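Local coordinates for protein short chain dehydrogenase (Mycobacterium smegmatis, PDB 3UCX) that probably acts as an oxidoreductase of the short-chain dehydrogenase family, built on a Rossmann fold, with its substrate not established, at residues 28-33 against 231-236; 9-14 against 58-63. All coordinates share one frame; numbering follows the deposited sequence.

Interaction 1. Residues 28-33 against 231-236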
ATOM      1  N   ALA A  28     -13.951  27.494   0.407  1.00 19.82           N
ATOM      2  CA  ALA A  28     -15.106  28.217   0.942  1.00 19.98           C
ATOM      3  C   ALA A  28     -15.935  28.768  -0.201  1.00 20.87           C
ATOM      4  O   ALA A  28     -17.166  28.612  -0.239  1.00 20.42           O
ATOM      5  CB  ALA A  28     -14.637  29.356   1.845  1.00 20.27           C
ATOM      6  N   ARG A  29     -15.255  29.403  -1.155  1.00 21.28           N
ATOM      7  CA  ARG A  29     -15.927  29.948  -2.311  1.00 21.75           C
ATOM      8  C   ARG A  29     -16.622  28.852  -3.071  1.00 20.89           C
ATOM      9  O   ARG A  29     -17.793  28.971  -3.400  1.00 20.28           O
ATOM     10  CB  ARG A  29     -14.923  30.711  -3.208  1.00 24.02           C
ATOM     11  CG  ARG A  29     -15.517  31.274  -4.500  1.00 25.89           C
ATOM     12  CD  ARG A  29     -14.482  31.904  -5.441  1.00 27.98           C
ATOM     13  NE  ARG A  29     -13.378  31.019  -5.830  1.00 29.38           N
ATOM     14  CZ  ARG A  29     -13.431  30.066  -6.768  1.00 30.55           C
ATOM     15  NH1 ARG A  29     -14.547  29.836  -7.452  1.00 32.24           N
ATOM     16  NH2 ARG A  29     -12.347  29.336  -7.033  1.00 30.41           N
ATOM     17  N   ARG A  30     -15.903  27.763  -3.372  1.00 19.49           N
ATOM     18  CA  ARG A  30     -16.490  26.690  -4.150  1.00 19.21           C
ATOM     19  C   ARG A  30     -17.686  26.025  -3.445  1.00 18.78           C
ATOM     20  O   ARG A  30     -18.652  25.696  -4.098  1.00 18.18           O
ATOM     21  CB  ARG A  30     -15.432  25.650  -4.549  1.00 19.21           C
ATOM     22  CG  ARG A  30     -14.424  26.176  -5.580  1.00 19.28           C
ATOM     23  CD  ARG A  30     -14.973  26.149  -7.004  1.00 19.44           C
ATOM     24  NE  ARG A  30     -15.385  24.805  -7.400  1.00 18.61           N
ATOM     25  CZ  ARG A  30     -14.544  23.813  -7.668  1.00 18.59           C
ATOM     26  NH1 ARG A  30     -13.235  24.012  -7.634  1.00 18.32           N
ATOM     27  NH2 ARG A  30     -15.018  22.617  -7.989  1.00 18.66           N
ATOM     28  N   CYS A  31     -17.614  25.820  -2.131  1.00 19.20           N
ATOM     29  CA  CYS A  31     -18.739  25.210  -1.395  1.00 19.40           C
ATOM     30  C   CYS A  31     -19.982  26.079  -1.507  1.00 19.51           C
ATOM     31  O   CYS A  31     -21.072  25.571  -1.763  1.00 19.45           O
ATOM     32  CB  CYS A  31     -18.389  24.994   0.071  1.00 19.72           C
ATOM     33  SG  CYS A  31     -17.222  23.647   0.345  1.00 19.17           S
ATOM     34  N   ALA A  32     -19.787  27.386  -1.356  1.00 20.32           N
ATOM     35  CA  ALA A  32     -20.877  28.368  -1.446  1.00 21.52           C
ATOM     36  C   ALA A  32     -21.503  28.370  -2.845  1.00 22.37           C
ATOM     37  O   ALA A  32     -22.710  28.332  -2.974  1.00 22.73           O
ATOM     38  CB  ALA A  32     -20.382  29.753  -1.051  1.00 21.52           C
ATOM     39  N   GLU A  33     -20.670  28.333  -3.882  1.00 23.34           N
ATOM     40  CA  GLU A  33     -21.145  28.229  -5.271  1.00 23.61           C
ATOM     41  C   GLU A  33     -21.985  26.993  -5.492  1.00 24.19           C
ATOM     42  O   GLU A  33     -22.891  27.021  -6.309  1.00 24.55           O
ATOM     43  CB  GLU A  33     -19.975  28.184  -6.252  1.00 23.75           C
ATOM     44  CG  GLU A  33     -19.258  29.509  -6.449  1.00 23.95           C
ATOM     45  CD  GLU A  33     -17.980  29.391  -7.272  1.00 24.34           C
ATOM     46  OE1 GLU A  33     -17.625  28.275  -7.721  1.00 24.67           O
ATOM     47  OE2 GLU A  33     -17.304  30.421  -7.446  1.00 25.38           O
ATOM     48  N   THR A 231      -4.266  22.539  -9.392  1.00 16.41           N
ATOM     49  CA  THR A 231      -4.661  23.882  -8.981  1.00 16.62           C
ATOM     50  C   THR A 231      -5.509  23.828  -7.716  1.00 16.98           C
ATOM     51  O   THR A 231      -6.010  22.765  -7.352  1.00 16.07           O
ATOM     52  CB  THR A 231      -5.512  24.559 -10.040  1.00 17.03           C
ATOM     53  OG1 THR A 231      -6.760  23.861 -10.165  1.00 16.54           O
ATOM     54  CG2 THR A 231      -4.764  24.625 -11.420  1.00 16.60           C
ATOM     55  N   GLU A 232      -5.662  24.979  -7.069  1.00 17.11           N
ATOM     56  CA  GLU A 232      -6.524  25.082  -5.902  1.00 17.51           C
ATOM     57  C   GLU A 232      -7.921  24.583  -6.245  1.00 17.24           C
ATOM     58  O   GLU A 232      -8.521  23.824  -5.463  1.00 16.37           O
ATOM     59  CB  GLU A 232      -6.557  26.518  -5.379  1.00 18.22           C
ATOM     60  CG  GLU A 232      -5.238  26.944  -4.760  1.00 19.33           C
ATOM     61  CD  GLU A 232      -5.264  28.353  -4.202  1.00 20.66           C
ATOM     62  OE1 GLU A 232      -6.372  28.887  -3.922  1.00 21.30           O
ATOM     63  OE2 GLU A 232      -4.162  28.908  -4.006  1.00 21.09           O
ATOM     64  N   ASP A 233      -8.437  24.979  -7.413  1.00 17.07           N
ATOM     65  CA  ASP A 233      -9.747  24.483  -7.823  1.00 17.49           C
ATOM     66  C   ASP A 233      -9.776  22.956  -7.974  1.00 16.25           C
ATOM     67  O   ASP A 233     -10.766  22.328  -7.637  1.00 14.92           O
ATOM     68  CB  ASP A 233     -10.260  25.156  -9.104  1.00 19.00           C
ATOM     69  CG  ASP A 233     -11.003  26.466  -8.823  1.00 21.35           C
ATOM     70  OD1 ASP A 233     -11.830  26.553  -7.880  1.00 20.97           O
ATOM     71  OD2 ASP A 233     -10.773  27.427  -9.568  1.00 25.49           O
ATOM     72  N   GLU A 234      -8.717  22.360  -8.506  1.00 15.61           N
ATOM     73  CA  GLU A 234      -8.729  20.907  -8.737  1.00 15.19           C
ATOM     74  C   GLU A 234      -8.725  20.144  -7.421  1.00 14.52           C
ATOM     75  O   GLU A 234      -9.364  19.093  -7.296  1.00 14.14           O
ATOM     76  CB  GLU A 234      -7.553  20.469  -9.643  1.00 15.24           C
ATOM     77  CG  GLU A 234      -7.809  20.803 -11.118  1.00 15.95           C
ATOM     78  CD  GLU A 234      -6.592  20.659 -12.031  1.00 16.44           C
ATOM     79  OE1 GLU A 234      -5.459  20.845 -11.559  1.00 16.89           O
ATOM     80  OE2 GLU A 234      -6.781  20.363 -13.222  1.00 16.15           O
ATOM     81  N   VAL A 235      -8.008  20.665  -6.436  1.00 14.19           N
ATOM     82  CA  VAL A 235      -7.973  20.010  -5.129  1.00 13.75           C
ATOM     83  C   VAL A 235      -9.328  20.231  -4.444  1.00 13.83           C
ATOM     84  O   VAL A 235      -9.922  19.289  -3.864  1.00 13.91           O
ATOM     85  CB  VAL A 235      -6.806  20.518  -4.266  1.00 13.77           C
ATOM     86  CG1 VAL A 235      -6.856  19.890  -2.851  1.00 13.28           C
ATOM     87  CG2 VAL A 235      -5.480  20.247  -4.981  1.00 13.16           C
ATOM     88  N   ALA A 236      -9.842  21.461  -4.528  1.00 13.41           N
ATOM     89  CA  ALA A 236     -11.176  21.765  -4.027  1.00 13.88           C
ATOM     90  C   ALA A 236     -12.265  20.861  -4.616  1.00 14.18           C
ATOM     91  O   ALA A 236     -13.184  20.406  -3.893  1.00 14.19           O
ATOM     92  CB  ALA A 236     -11.514  23.241  -4.273  1.00 14.24           C
TER
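Arg30, on helix 23-33, reaches Asp233, in the first turn of helix 232-243. Its CB is directed at the second helix, and the bends at chi2 and chi3 carry CG and CD past the carboxylate, with Arg30 CD 3.3 Å from Asp233 OD1. NE and CZ stay more distant, and NH1 makes the polar contacts with Asp233. Arg30 NH1 donates to Asp233 OD1 at 2.9 Å, a salt bridge from the anti side, and to the backbone Asp233 O at 3.0 Å, both with N-H...O angles of 151°. Arg30 NH1 also lies 3.9 Å from Ala236 CB, while Arg30 NH2 bonds Ser237 OG.

Asp233 OD1 takes a second charged donor. Arg29 NH2 meets Asp233 OD1 on the syn side at 3.0 Å, its guanidinium plane 89° from the carboxylate, and Arg29 NH1 holds Glu33 OE2 at 2.8 Å. Two cationic donors on OD1 would be expected to favour the ionised carboxylate. Thr231 and Glu234 form a capping box that starts the second helix. The local helix axes approach to 10.5 Å and cross at -56°, and the result is a four-residue salt-bridge network joining two helices of a Rossmann fold.

Interaction 2. Residues 9-14 against 58-63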
ATOM      1  N   LEU A   9     -23.935  20.794  -2.955  1.00 28.28           N
ATOM      2  CA  LEU A   9     -24.040  20.974  -1.501  1.00 26.82           C
ATOM      3  C   LEU A   9     -25.224  21.837  -1.110  1.00 26.75           C
ATOM      4  O   LEU A   9     -25.214  22.505  -0.072  1.00 26.06           O
ATOM      5  CB  LEU A   9     -22.740  21.574  -0.955  1.00 25.42           C
ATOM      6  CG  LEU A   9     -21.446  20.787  -1.182  1.00 24.92           C
ATOM      7  CD1 LEU A   9     -20.265  21.623  -0.720  1.00 23.95           C
ATOM      8  CD2 LEU A   9     -21.459  19.436  -0.442  1.00 24.82           C
ATOM      9  N   THR A  10     -26.267  21.800  -1.941  1.00 27.81           N
ATOM     10  CA  THR A  10     -27.436  22.633  -1.750  1.00 28.38           C
ATOM     11  C   THR A  10     -28.032  22.446  -0.360  1.00 28.73           C
ATOM     12  O   THR A  10     -28.309  21.321   0.047  1.00 29.46           O
ATOM     13  CB  THR A  10     -28.533  22.316  -2.781  1.00 29.52           C
ATOM     14  OG1 THR A  10     -28.048  22.618  -4.102  1.00 30.73           O
ATOM     15  CG2 THR A  10     -29.762  23.135  -2.478  1.00 30.61           C
ATOM     16  N   ASP A  11     -28.182  23.573   0.335  1.00 28.46           N
ATOM     17  CA  ASP A  11     -28.711  23.681   1.689  1.00 30.81           C
ATOM     18  C   ASP A  11     -27.981  22.853   2.764  1.00 28.31           C
ATOM     19  O   ASP A  11     -28.547  22.544   3.800  1.00 29.84           O
ATOM     20  CB  ASP A  11     -30.225  23.424   1.716  1.00 33.40           C
ATOM     21  CG  ASP A  11     -31.018  24.533   1.050  1.00 36.26           C
ATOM     22  OD1 ASP A  11     -30.520  25.681   0.903  1.00 36.98           O
ATOM     23  OD2 ASP A  11     -32.163  24.247   0.675  1.00 39.37           O
ATOM     24  N   LYS A  12     -26.719  22.543   2.516  1.00 26.13           N
ATOM     25  CA  LYS A  12     -25.871  21.902   3.509  0.70 24.97           C
ATOM     26  C   LYS A  12     -25.081  22.954   4.256  1.00 23.11           C
ATOM     27  O   LYS A  12     -24.827  24.022   3.729  1.00 22.54           O
ATOM     28  CB  LYS A  12     -24.936  20.916   2.822  0.70 26.27           C
ATOM     29  CG  LYS A  12     -25.715  19.829   2.105  0.70 28.20           C
ATOM     30  CD  LYS A  12     -25.006  18.498   2.022  0.70 28.32           C
ATOM     31  CE  LYS A  12     -26.026  17.390   1.770  0.70 29.36           C
ATOM     32  NZ  LYS A  12     -25.469  16.328   0.901  0.70 28.27           N
ATOM     33  N   VAL A  13     -24.719  22.658   5.494  1.00 20.13           N
ATOM     34  CA  VAL A  13     -23.826  23.500   6.252  1.00 18.68           C
ATOM     35  C   VAL A  13     -22.452  22.825   6.310  1.00 17.41           C
ATOM     36  O   VAL A  13     -22.312  21.657   6.721  1.00 16.19           O
ATOM     37  CB  VAL A  13     -24.373  23.771   7.669  1.00 18.92           C
ATOM     38  CG1 VAL A  13     -23.330  24.461   8.523  1.00 18.99           C
ATOM     39  CG2 VAL A  13     -25.641  24.625   7.594  1.00 19.56           C
ATOM     40  N   VAL A  14     -21.434  23.582   5.911  1.00 17.10           N
ATOM     41  CA  VAL A  14     -20.067  23.100   5.825  1.00 15.82           C
ATOM     42  C   VAL A  14     -19.201  23.919   6.770  1.00 15.76           C
ATOM     43  O   VAL A  14     -19.151  25.154   6.687  1.00 16.45           O
ATOM     44  CB  VAL A  14     -19.536  23.218   4.369  1.00 16.08           C
ATOM     45  CG1 VAL A  14     -18.072  22.825   4.278  1.00 15.49           C
ATOM     46  CG2 VAL A  14     -20.381  22.369   3.414  1.00 15.78           C
ATOM     47  N   THR A  58     -21.835  35.046  -3.235  1.00 34.54           N
ATOM     48  CA  THR A  58     -22.624  34.022  -3.936  1.00 34.10           C
ATOM     49  C   THR A  58     -24.080  34.023  -3.488  1.00 33.92           C
ATOM     50  O   THR A  58     -24.903  33.358  -4.092  1.00 35.34           O
ATOM     51  CB  THR A  58     -22.087  32.587  -3.712  1.00 34.06           C
ATOM     52  OG1 THR A  58     -22.453  32.147  -2.401  1.00 34.42           O
ATOM     53  CG2 THR A  58     -20.572  32.520  -3.890  1.00 32.66           C
ATOM     54  N   GLY A  59     -24.396  34.746  -2.418  1.00 34.32           N
ATOM     55  CA  GLY A  59     -25.748  34.789  -1.890  1.00 34.23           C
ATOM     56  C   GLY A  59     -25.964  33.856  -0.715  1.00 33.36           C
ATOM     57  O   GLY A  59     -27.071  33.794  -0.168  1.00 33.71           O
ATOM     58  N   ARG A  60     -24.915  33.139  -0.307  1.00 31.97           N
ATOM     59  CA  ARG A  60     -25.003  32.225   0.842  1.00 30.52           C
ATOM     60  C   ARG A  60     -24.545  32.917   2.119  1.00 29.54           C
ATOM     61  O   ARG A  60     -24.143  34.075   2.097  1.00 28.98           O
ATOM     62  CB  ARG A  60     -24.143  30.974   0.596  1.00 30.46           C
ATOM     63  CG  ARG A  60     -24.481  30.205  -0.663  1.00 30.77           C
ATOM     64  CD  ARG A  60     -25.943  29.845  -0.797  1.00 33.76           C
ATOM     65  NE  ARG A  60     -26.502  29.142   0.355  1.00 34.89           N
ATOM     66  CZ  ARG A  60     -27.643  28.444   0.331  1.00 37.15           C
ATOM     67  NH1 ARG A  60     -28.361  28.347  -0.788  1.00 38.29           N
ATOM     68  NH2 ARG A  60     -28.074  27.825   1.432  1.00 37.77           N
ATOM     69  N   ARG A  61     -24.583  32.201   3.239  1.00 28.22           N
ATOM     70  CA  ARG A  61     -24.180  32.776   4.511  1.00 28.23           C
ATOM     71  C   ARG A  61     -22.844  32.240   4.987  1.00 26.34           C
ATOM     72  O   ARG A  61     -22.468  31.089   4.699  1.00 24.77           O
ATOM     73  CB  ARG A  61     -25.261  32.526   5.565  1.00 29.79           C
ATOM     74  CG  ARG A  61     -26.505  33.380   5.344  1.00 32.54           C
ATOM     75  CD  ARG A  61     -27.620  32.941   6.271  1.00 34.24           C
ATOM     76  NE  ARG A  61     -27.984  31.541   6.030  1.00 34.63           N
ATOM     77  CZ  ARG A  61     -28.658  30.773   6.882  1.00 36.84           C
ATOM     78  NH1 ARG A  61     -29.070  31.250   8.053  1.00 37.55           N
ATOM     79  NH2 ARG A  61     -28.923  29.515   6.560  1.00 36.85           N
ATOM     80  N   ALA A  62     -22.118  33.085   5.708  1.00 25.59           N
ATOM     81  CA  ALA A  62     -20.855  32.681   6.316  1.00 25.04           C
ATOM     82  C   ALA A  62     -20.817  33.113   7.787  1.00 25.32           C
ATOM     83  O   ALA A  62     -21.039  34.280   8.095  1.00 25.69           O
ATOM     84  CB  ALA A  62     -19.682  33.280   5.548  1.00 25.16           C
ATOM     85  N   LEU A  63     -20.559  32.164   8.687  1.00 23.80           N
ATOM     86  CA  LEU A  63     -20.283  32.463  10.087  1.00 24.22           C
ATOM     87  C   LEU A  63     -18.779  32.356  10.305  1.00 24.37           C
ATOM     88  O   LEU A  63     -18.191  31.278  10.088  1.00 23.38           O
ATOM     89  CB  LEU A  63     -20.995  31.453  10.990  1.00 23.59           C
ATOM     90  CG  LEU A  63     -20.842  31.598  12.508  1.00 23.71           C
ATOM     91  CD1 LEU A  63     -21.668  32.784  13.003  1.00 25.06           C
ATOM     92  CD2 LEU A  63     -21.271  30.300  13.199  1.00 22.82           C
TER
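Arg60 and Asp11 meet through a single salt bridge at the protein surface. Arg60 NH2 donates to Asp11 OD1 at 3.3 Å, a long bond but a fairly straight one, with an N-H...O angle of 162°. The oxygen lies at the guanidinium edge and close to its plane, and it is approached nearly along its C-O axis. Arg60 NH1 stays 3.8 Å from Asp11 OD1, so this is an end-on contact through one nitrogen and not a two-pronged one.

Arg60 gets there by a compact route: CG lies beside the backbone N (chi1 -57°), and bends at chi2 and chi3 swing the guanidinium across to Asp11. Its stronger polar partner is Asp37, whose OD2 also pairs with Arg61 NH2; Arg60 NH2 is therefore shared between two carboxylates.

Both segments lead into parallel strands of the Rossmann sheet, 13-17 and 62-66, which are separated in the sheet by strand 37-42. Asp37 begins that intervening strand.

Further out, a type II beta turn from Leu9 to Lys12, closed by Lys12 N to Leu9 O at 3.0 Å, presents Asp11 at its third position with a positive phi. On the other side, helix 45-57 ends in a Schellman motif at Gly59, whose positive phi turns the chain into Arg60. A weak bond from Arg60 N to Thr58 OG1, 3.4 Å long, spans this bend.

The centres of interactions 1 and 2 lie about 13 Å apart, on the same side of the chain's centre. Their segments alternate along the sequence, in the order 9-14, 28-33, 58-63, 231-236, so the two contacts cross along the chain. Helix 23-33 is the shared element: it follows strand 13-17 directly and carries the arginines of interaction 1. Its other residues touch interaction 2, with Ala32 CB 3.4 Å from Thr58 OG1 and Cys31 SG 3.8 Å from Leu9 CD1. Helix 23-33 thus touches both the segments leading into strands 13-17 and 62-66 and helix 232-243, which comes late in the chain.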